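Side-chain contacts in cyclin-dependent kinase inhibitor 3 (Homo sapiens, PDB 1FPZ), which removes phosphate from phosphotyrosine and phosphoserine in protein substrates and dephosphorylates the cell-cycle kinase CDK2 in a cyclin-dependent manner: residues S30-S35 / L149-L154; C51-V56 / H139-L144; G82-S85 / N91-D94. The protein carries 1 engineered substitution. One frame throughout, in Å; residues are numbered along the deposited sequence.

Contact 1: residues S30-S35 / L149-L154; sequences SWLSLS and LVAACL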
loop_
_atom_site.group_PDB
_atom_site.type_symbol
_atom_site.label_atom_id
_atom_site.label_comp_id
_atom_site.label_asym_id
_atom_site.label_seq_id
_atom_site.Cartn_x
_atom_site.Cartn_y
_atom_site.Cartn_z
ATOM N N SER A 30 8.288 -4.628 -4.577
ATOM C CA SER A 30 8.561 -5.742 -3.670
ATOM C C SER A 30 7.275 -6.553 -3.603
ATOM O O SER A 30 6.275 -6.095 -3.053
ATOM C CB SER A 30 8.904 -5.211 -2.300
ATOM O OG SER A 30 10.038 -4.375 -2.376
ATOM N N TRP A 31 7.301 -7.755 -4.164
ATOM C CA TRP A 31 6.108 -8.581 -4.205
ATOM C C TRP A 31 5.861 -9.488 -2.987
ATOM O O TRP A 31 6.633 -10.417 -2.728
ATOM C CB TRP A 31 6.127 -9.398 -5.500
ATOM C CG TRP A 31 6.034 -8.570 -6.788
ATOM C CD1 TRP A 31 7.041 -8.297 -7.670
ATOM C CD2 TRP A 31 4.850 -7.983 -7.344
ATOM N NE1 TRP A 31 6.559 -7.587 -8.744
ATOM C CE2 TRP A 31 5.219 -7.377 -8.568
ATOM C CE3 TRP A 31 3.512 -7.911 -6.924
ATOM C CZ2 TRP A 31 4.298 -6.706 -9.382
ATOM C CZ3 TRP A 31 2.595 -7.248 -7.728
ATOM C CH2 TRP A 31 2.994 -6.652 -8.949
ATOM N N LEU A 32 4.764 -9.221 -2.269
ATOM C CA LEU A 32 4.401 -9.989 -1.077
ATOM C C LEU A 32 3.555 -11.232 -1.397
ATOM O O LEU A 32 2.481 -11.124 -1.988
ATOM C CB LEU A 32 3.619 -9.107 -0.108
ATOM C CG LEU A 32 3.042 -9.779 1.161
ATOM C CD1 LEU A 32 4.187 -10.208 2.091
ATOM C CD2 LEU A 32 2.181 -8.768 1.924
ATOM N N SER A 33 4.032 -12.406 -1.003
ATOM C CA SER A 33 3.250 -13.613 -1.249
ATOM C C SER A 33 2.139 -13.669 -0.211
ATOM O O SER A 33 2.360 -13.360 0.956
ATOM C CB SER A 33 4.124 -14.855 -1.139
ATOM O OG SER A 33 3.339 -15.974 -0.766
ATOM N N LEU A 34 0.940 -14.034 -0.637
ATOM C CA LEU A 34 -0.182 -14.114 0.293
ATOM C C LEU A 34 -0.504 -15.590 0.664
ATOM O O LEU A 34 -1.513 -15.883 1.309
ATOM C CB LEU A 34 -1.395 -13.404 -0.336
ATOM C CG LEU A 34 -1.253 -11.905 -0.677
ATOM C CD1 LEU A 34 -2.449 -11.408 -1.466
ATOM C CD2 LEU A 34 -1.112 -11.097 0.574
ATOM N N SER A 35 0.375 -16.523 0.285
ATOM C CA SER A 35 0.104 -17.922 0.606
ATOM C C SER A 35 -0.102 -18.182 2.115
ATOM O O SER A 35 -0.782 -19.135 2.476
ATOM C CB SER A 35 1.203 -18.839 0.057
ATOM O OG SER A 35 2.423 -18.631 0.747
ATOM N N LEU A 149 1.458 -1.144 6.910
ATOM C CA LEU A 149 0.337 -1.150 7.843
ATOM C C LEU A 149 -0.893 -1.732 7.138
ATOM O O LEU A 149 -1.562 -2.625 7.667
ATOM C CB LEU A 149 0.046 0.279 8.319
ATOM C CG LEU A 149 -1.086 0.553 9.299
ATOM C CD1 LEU A 149 -0.622 0.307 10.710
ATOM C CD2 LEU A 149 -1.511 1.996 9.161
ATOM N N VAL A 150 -1.175 -1.234 5.937
ATOM C CA VAL A 150 -2.310 -1.702 5.157
ATOM C C VAL A 150 -2.094 -3.162 4.750
ATOM O O VAL A 150 -2.987 -3.974 4.860
ATOM C CB VAL A 150 -2.522 -0.825 3.892
ATOM C CG1 VAL A 150 -3.583 -1.425 3.008
ATOM C CG2 VAL A 150 -2.928 0.591 4.299
ATOM N N ALA A 151 -0.897 -3.496 4.295
ATOM C CA ALA A 151 -0.592 -4.869 3.884
ATOM C C ALA A 151 -0.801 -5.797 5.064
ATOM O O ALA A 151 -1.455 -6.816 4.940
ATOM C CB ALA A 151 0.846 -4.956 3.410
ATOM N N ALA A 152 -0.234 -5.437 6.219
ATOM C CA ALA A 152 -0.355 -6.267 7.412
ATOM C C ALA A 152 -1.804 -6.330 7.878
ATOM O O ALA A 152 -2.253 -7.339 8.423
ATOM C CB ALA A 152 0.531 -5.735 8.488
ATOM N N CYS A 153 -2.538 -5.249 7.671
ATOM C CA CYS A 153 -3.949 -5.254 8.029
ATOM C C CYS A 153 -4.701 -6.256 7.141
ATOM O O CYS A 153 -5.578 -6.967 7.611
ATOM C CB CYS A 153 -4.541 -3.860 7.837
ATOM S SG CYS A 153 -4.658 -2.921 9.335
ATOM N N LEU A 154 -4.345 -6.301 5.855
ATOM C CA LEU A 154 -4.996 -7.202 4.889
ATOM C C LEU A 154 -4.759 -8.668 5.289
ATOM O O LEU A 154 -5.629 -9.501 5.104
ATOM C CB LEU A 154 -4.475 -6.944 3.460
ATOM C CG LEU A 154 -5.013 -7.876 2.334
ATOM C CD1 LEU A 154 -6.412 -7.445 1.918
ATOM C CD2 LEU A 154 -4.111 -7.832 1.084
#
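Leu-32 and Leu-34, two residues apart on segment 30-35, face the helical segment 149-154 at Ala-151 and Leu-154, about one helical turn apart; the backbones stay well separated, with CA of Leu-32 8.7 Å from CA of Ala-151 and CA of Leu-34 9.6 Å from CA of Leu-154. Methyl groups bridge that gap. CD2 of Leu-32 stops 4.3 Å from CB of Ala-151, reached by a chain whose CG lies opposite the backbone N (chi1 175°). The second pair meets by one branch from each leucine, CD2 of Leu-34 standing 4.5 Å from CD2 of Leu-154. Both separations are at the loose end of van der Waals contact, and all four side chains are buried. Strand 30-33 is an outermost strand of the five-stranded mixed sheet and runs antiparallel to strand 42-46, where the backbones of Leu-32 and Leu-43 are hydrogen-bonded; helix 146-158 packs on one face of this sheet, in the alpha/beta fold of the protein-tyrosine phosphatases. Leu-171 of helix 164-175 also touches Ala-151, and Leu-130 of helix 116-131 reaches Leu-34, so that further helices share in enclosing the apolar layer. Around Leu-34 the chain bends in an ST turn: OG of Ser-33 accepts from N of Ser-35 at 3.2 Å, with an N-H...O angle of 162°.

Contact 2: residues C51-V56 / H139-L144; sequences CKFKDV and HSYGGL. Engineered in segment 139-144: Ser-140 (natural residue Cys). With SO4 (sulfate ion), chain G.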
loop_
_atom_site.group_PDB
_atom_site.type_symbol
_atom_site.label_atom_id
_atom_site.label_comp_id
_atom_site.label_asym_id
_atom_site.label_seq_id
_atom_site.Cartn_x
_atom_site.Cartn_y
_atom_site.Cartn_z
ATOM N N CYS A 51 8.862 10.471 -7.803
ATOM C CA CYS A 51 9.207 11.404 -6.736
ATOM C C CYS A 51 10.451 12.211 -7.075
ATOM O O CYS A 51 11.410 11.700 -7.666
ATOM C CB CYS A 51 9.426 10.655 -5.428
ATOM S SG CYS A 51 9.719 11.717 -4.027
ATOM N N LYS A 52 10.426 13.481 -6.697
ATOM C CA LYS A 52 11.537 14.383 -6.955
ATOM C C LYS A 52 11.801 15.152 -5.675
ATOM O O LYS A 52 11.102 16.108 -5.359
ATOM C CB LYS A 52 11.175 15.339 -8.091
ATOM C CG LYS A 52 12.349 15.758 -8.947
ATOM C CD LYS A 52 11.876 16.355 -10.264
ATOM C CE LYS A 52 11.028 15.358 -11.055
ATOM N NZ LYS A 52 10.466 15.942 -12.308
ATOM N N PHE A 53 12.808 14.713 -4.931
ATOM C CA PHE A 53 13.162 15.342 -3.672
ATOM C C PHE A 53 14.683 15.384 -3.616
ATOM O O PHE A 53 15.341 15.006 -4.580
ATOM C CB PHE A 53 12.609 14.509 -2.521
ATOM C CG PHE A 53 12.390 15.282 -1.267
ATOM C CD1 PHE A 53 11.493 16.344 -1.246
ATOM C CD2 PHE A 53 13.041 14.924 -0.092
ATOM C CE1 PHE A 53 11.243 17.040 -0.069
ATOM C CE2 PHE A 53 12.799 15.611 1.087
ATOM C CZ PHE A 53 11.896 16.672 1.101
ATOM N N LYS A 54 15.240 15.832 -2.493
ATOM C CA LYS A 54 16.692 15.920 -2.346
ATOM C C LYS A 54 17.409 14.675 -2.851
ATOM O O LYS A 54 17.273 13.586 -2.277
ATOM C CB LYS A 54 17.070 16.143 -0.890
ATOM C CG LYS A 54 16.512 17.408 -0.283
ATOM C CD LYS A 54 16.763 17.417 1.216
ATOM C CE LYS A 54 16.150 16.179 1.868
ATOM N NZ LYS A 54 16.471 16.060 3.315
ATOM N N ASP A 55 18.167 14.851 -3.932
ATOM C CA ASP A 55 18.944 13.773 -4.545
ATOM C C ASP A 55 18.109 12.744 -5.313
ATOM O O ASP A 55 18.645 11.971 -6.118
ATOM C CB ASP A 55 19.774 13.063 -3.473
ATOM C CG ASP A 55 21.225 12.924 -3.863
ATOM O OD1 ASP A 55 21.855 13.963 -4.158
ATOM O OD2 ASP A 55 21.728 11.779 -3.870
ATOM N N VAL A 56 16.804 12.725 -5.052
ATOM C CA VAL A 56 15.902 11.801 -5.725
ATOM C C VAL A 56 15.193 12.530 -6.855
ATOM O O VAL A 56 14.331 13.372 -6.621
ATOM C CB VAL A 56 14.831 11.251 -4.768
ATOM C CG1 VAL A 56 14.013 10.184 -5.484
ATOM C CG2 VAL A 56 15.482 10.695 -3.509
ATOM N N HIS A 139 1.388 1.894 -2.690
ATOM C CA HIS A 139 2.539 2.683 -2.307
ATOM C C HIS A 139 2.201 3.902 -1.479
ATOM O O HIS A 139 1.109 4.454 -1.545
ATOM C CB HIS A 139 3.310 3.136 -3.548
ATOM C CG HIS A 139 2.859 4.459 -4.104
ATOM N ND1 HIS A 139 2.922 5.632 -3.379
ATOM C CD2 HIS A 139 2.391 4.798 -5.327
ATOM C CE1 HIS A 139 2.518 6.637 -4.134
ATOM N NE2 HIS A 139 2.188 6.158 -5.321
ATOM N N SER A 140 3.189 4.316 -0.713
ATOM C CA SER A 140 3.137 5.475 0.149
ATOM C C SER A 140 4.237 6.409 -0.368
ATOM O O SER A 140 4.394 6.601 -1.571
ATOM C CB SER A 140 3.472 5.051 1.564
ATOM O OG SER A 140 2.313 4.982 2.341
ATOM N N TYR A 141 4.999 6.970 0.557
ATOM C CA TYR A 141 6.112 7.831 0.194
ATOM C C TYR A 141 7.330 6.914 0.032
ATOM O O TYR A 141 7.936 6.853 -1.040
ATOM C CB TYR A 141 6.355 8.870 1.297
ATOM C CG TYR A 141 7.568 9.732 1.022
ATOM C CD1 TYR A 141 8.362 10.204 2.067
ATOM C CD2 TYR A 141 7.967 10.003 -0.294
ATOM C CE1 TYR A 141 9.538 10.918 1.814
ATOM C CE2 TYR A 141 9.137 10.719 -0.562
ATOM C CZ TYR A 141 9.920 11.166 0.497
ATOM O OH TYR A 141 11.104 11.812 0.229
ATOM N N GLY A 142 7.654 6.184 1.094
ATOM C CA GLY A 142 8.780 5.268 1.045
ATOM C C GLY A 142 8.402 3.796 1.120
ATOM O O GLY A 142 9.260 2.941 1.350
ATOM N N GLY A 143 7.123 3.496 0.923
ATOM C CA GLY A 143 6.666 2.109 0.985
ATOM C C GLY A 143 7.163 1.399 2.236
ATOM O O GLY A 143 7.660 0.262 2.190
ATOM N N LEU A 144 6.995 2.060 3.372
ATOM C CA LEU A 144 7.495 1.509 4.607
ATOM C C LEU A 144 6.776 2.090 5.798
ATOM O O LEU A 144 7.223 3.077 6.367
ATOM C CB LEU A 144 8.983 1.832 4.688
ATOM C CG LEU A 144 9.745 1.411 5.930
ATOM C CD1 LEU A 144 9.990 -0.079 5.867
ATOM C CD2 LEU A 144 11.064 2.163 5.995
HETATM S S SO4 G . 5.368 5.597 5.253
HETATM O O1 SO4 G . 4.169 6.357 5.561
HETATM O O2 SO4 G . 6.166 5.559 6.491
HETATM O O3 SO4 G . 6.076 6.229 4.110
HETATM O O4 SO4 G . 5.025 4.198 4.950
#
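Cys-51 and Tyr-141 reach each other through extended first torsions: SG of Cys-51 stands opposite its backbone N (chi1 -175°), and CG of Tyr-141 does the same (chi1 176°), which swings the phenol end of the side chain across to segment 51-56. The sulfur arrives at the rim of the phenol ring, nearly in its plane, with SG of Cys-51 3.7 Å from CE2 of Tyr-141. A line from SG to the ring centroid lies 84° off the ring normal, which identifies an edge-on sulfur-aromatic contact. Farther out, OH of Tyr-141 comes to 3.7 Å from CD2 of Phe-53; it approaches the phenyl ring obliquely, and the two side chains cross at about a right angle. Tyr-87 completes the aromatic group, stacked on Tyr-141 and edge-to-face with Phe-53. Phe-53 also begins a type II beta turn closed at Val-56, which links strands 52-53 and 56-57. Segment 139-144 belongs to the phosphate-binding loop (P-loop) of the protein-tyrosine phosphatases, between strand 136-139 and helix 146-158. Ser-140 is an engineered replacement for the cysteine predicted to form the phosphocysteine intermediate. A sulfate ion occupies the loop, consistent with a mimic of substrate phosphate: N of Gly-142 gives its O3 a weak, long bond of 3.4 Å that is nonetheless nearly straight, and Arg-146 NE adds another hydrogen bond. At the start of the loop, ND1 of His-139 lies 2.5 Å from O of Ser-140, improbably short for a hydrogen bond, which leaves the detail of that pairing doubtful.

Contact 3: residues G82-S85 / N91-D94; sequences GELS and NLLD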
loop_
_atom_site.group_PDB
_atom_site.type_symbol
_atom_site.label_atom_id
_atom_site.label_comp_id
_atom_site.label_asym_id
_atom_site.label_seq_id
_atom_site.Cartn_x
_atom_site.Cartn_y
_atom_site.Cartn_z
ATOM N N GLY A 82 -0.804 17.122 -0.180
ATOM C CA GLY A 82 0.360 17.946 0.078
ATOM C C GLY A 82 1.634 17.265 -0.398
ATOM O O GLY A 82 2.464 17.867 -1.092
ATOM N N GLU A 83 1.791 15.994 -0.046
ATOM C CA GLU A 83 2.980 15.267 -0.441
ATOM C C GLU A 83 3.141 15.255 -1.937
ATOM O O GLU A 83 4.206 15.586 -2.455
ATOM C CB GLU A 83 2.914 13.835 0.049
ATOM C CG GLU A 83 2.743 13.711 1.530
ATOM C CD GLU A 83 2.790 12.282 1.950
ATOM O OE1 GLU A 83 3.863 11.668 1.765
ATOM O OE2 GLU A 83 1.756 11.779 2.447
ATOM N N LEU A 84 2.084 14.872 -2.645
ATOM C CA LEU A 84 2.169 14.819 -4.092
ATOM C C LEU A 84 2.651 16.166 -4.617
ATOM O O LEU A 84 3.283 16.238 -5.672
ATOM C CB LEU A 84 0.816 14.426 -4.695
ATOM C CG LEU A 84 0.380 12.998 -4.310
ATOM C CD1 LEU A 84 -1.077 12.782 -4.634
ATOM C CD2 LEU A 84 1.228 11.979 -5.031
ATOM N N SER A 85 2.368 17.225 -3.864
ATOM C CA SER A 85 2.811 18.563 -4.239
ATOM C C SER A 85 4.289 18.702 -3.894
ATOM O O SER A 85 5.124 18.969 -4.761
ATOM C CB SER A 85 2.015 19.619 -3.485
ATOM O OG SER A 85 0.810 19.919 -4.163
ATOM N N ASN A 91 -0.037 15.675 -10.094
ATOM C CA ASN A 91 -0.969 15.027 -11.006
ATOM C C ASN A 91 -0.662 13.544 -11.177
ATOM O O ASN A 91 -0.894 12.957 -12.243
ATOM C CB ASN A 91 -0.954 15.727 -12.361
ATOM C CG ASN A 91 0.421 15.754 -12.977
ATOM O OD1 ASN A 91 1.382 16.209 -12.347
ATOM N ND2 ASN A 91 0.533 15.267 -14.210
ATOM N N LEU A 92 -0.144 12.949 -10.106
ATOM C CA LEU A 92 0.195 11.530 -10.081
ATOM C C LEU A 92 -1.037 10.726 -10.441
ATOM O O LEU A 92 -1.025 9.925 -11.382
ATOM C CB LEU A 92 0.679 11.139 -8.677
ATOM C CG LEU A 92 1.093 9.688 -8.415
ATOM C CD1 LEU A 92 2.149 9.268 -9.416
ATOM C CD2 LEU A 92 1.622 9.561 -7.005
ATOM N N LEU A 93 -2.106 10.965 -9.685
ATOM C CA LEU A 93 -3.376 10.278 -9.882
ATOM C C LEU A 93 -3.839 10.415 -11.332
ATOM O O LEU A 93 -4.294 9.448 -11.949
ATOM C CB LEU A 93 -4.425 10.859 -8.936
ATOM C CG LEU A 93 -4.205 10.810 -7.420
ATOM C CD1 LEU A 93 -3.975 9.385 -6.961
ATOM C CD2 LEU A 93 -3.047 11.664 -7.045
ATOM N N ASP A 94 -3.708 11.630 -11.867
ATOM C CA ASP A 94 -4.093 11.934 -13.245
ATOM C C ASP A 94 -3.357 10.994 -14.201
ATOM O O ASP A 94 -3.955 10.272 -15.005
ATOM C CB ASP A 94 -3.671 13.362 -13.652
ATOM C CG ASP A 94 -4.287 14.465 -12.795
ATOM O OD1 ASP A 94 -4.113 15.643 -13.193
ATOM O OD2 ASP A 94 -4.921 14.184 -11.747
#
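Leu-84 points its forked end at two consecutive residues of the next helix, Leu-92 and Leu-93, and one methyl goes to each. CD1 of Leu-84 meets CD2 of Leu-93 at 3.3 Å, tighter than usual for two methyl carbons. The other branch, CD2 of Leu-84, lies against Leu-92, but the modelled distance between the CD2 methyls of these two leucines is too short to be real, and this half of the contact is therefore known only roughly. Each of the two leucine pairs crosses at about a right angle. Leu-84 has CG opposite its carbonyl carbon (chi1 -65°), the setting from which its CD1 branch reaches Leu-93. The CA atoms of Leu-84 and Leu-92, 7.1 Å apart, are the nearest CA pair between the two segments. The motif is a pair of short helices, 81-86 and 92-98, joined by a brief connection and packed through leucines; in the phosphatase fold it lies in the crossover between the parallel strands 74-77 and 102-105. Outside the leucine group, Leu-93 packs on Thr-103 and His-105 of strand 102-105, and Leu-92 touches Leu-48, which ties the helix pair to the sheet and to a neighbouring loop. Glu-83, next to Leu-84 in the chain, anchors the first helix differently: its OE2 forms a salt bridge with NH1 of Arg-146 and accepts a hydrogen bond from N of Thr-80.

Overall arrangement
The three contacts are nested along the chain: 82-85/91-94 lies within the loop closed by 51-56/139-144, which lies within the one closed by 30-35/149-154. Contacts 2 and 3 are neighbours, with centres about 12 Å apart on the same side of the chain's centre; they touch where CB of Tyr-141 meets OE1 of Glu-83, and the His-139 ring packs near Leu-92. Contact 1 lies across the centre, its midpoint about 20 Å from that of contact 2 and 24 Å from that of contact 3. Strand 136-139, the P-loop and helix 146-158 follow one another, connecting the active-site end with the buried sheet-helix layer of contact 1.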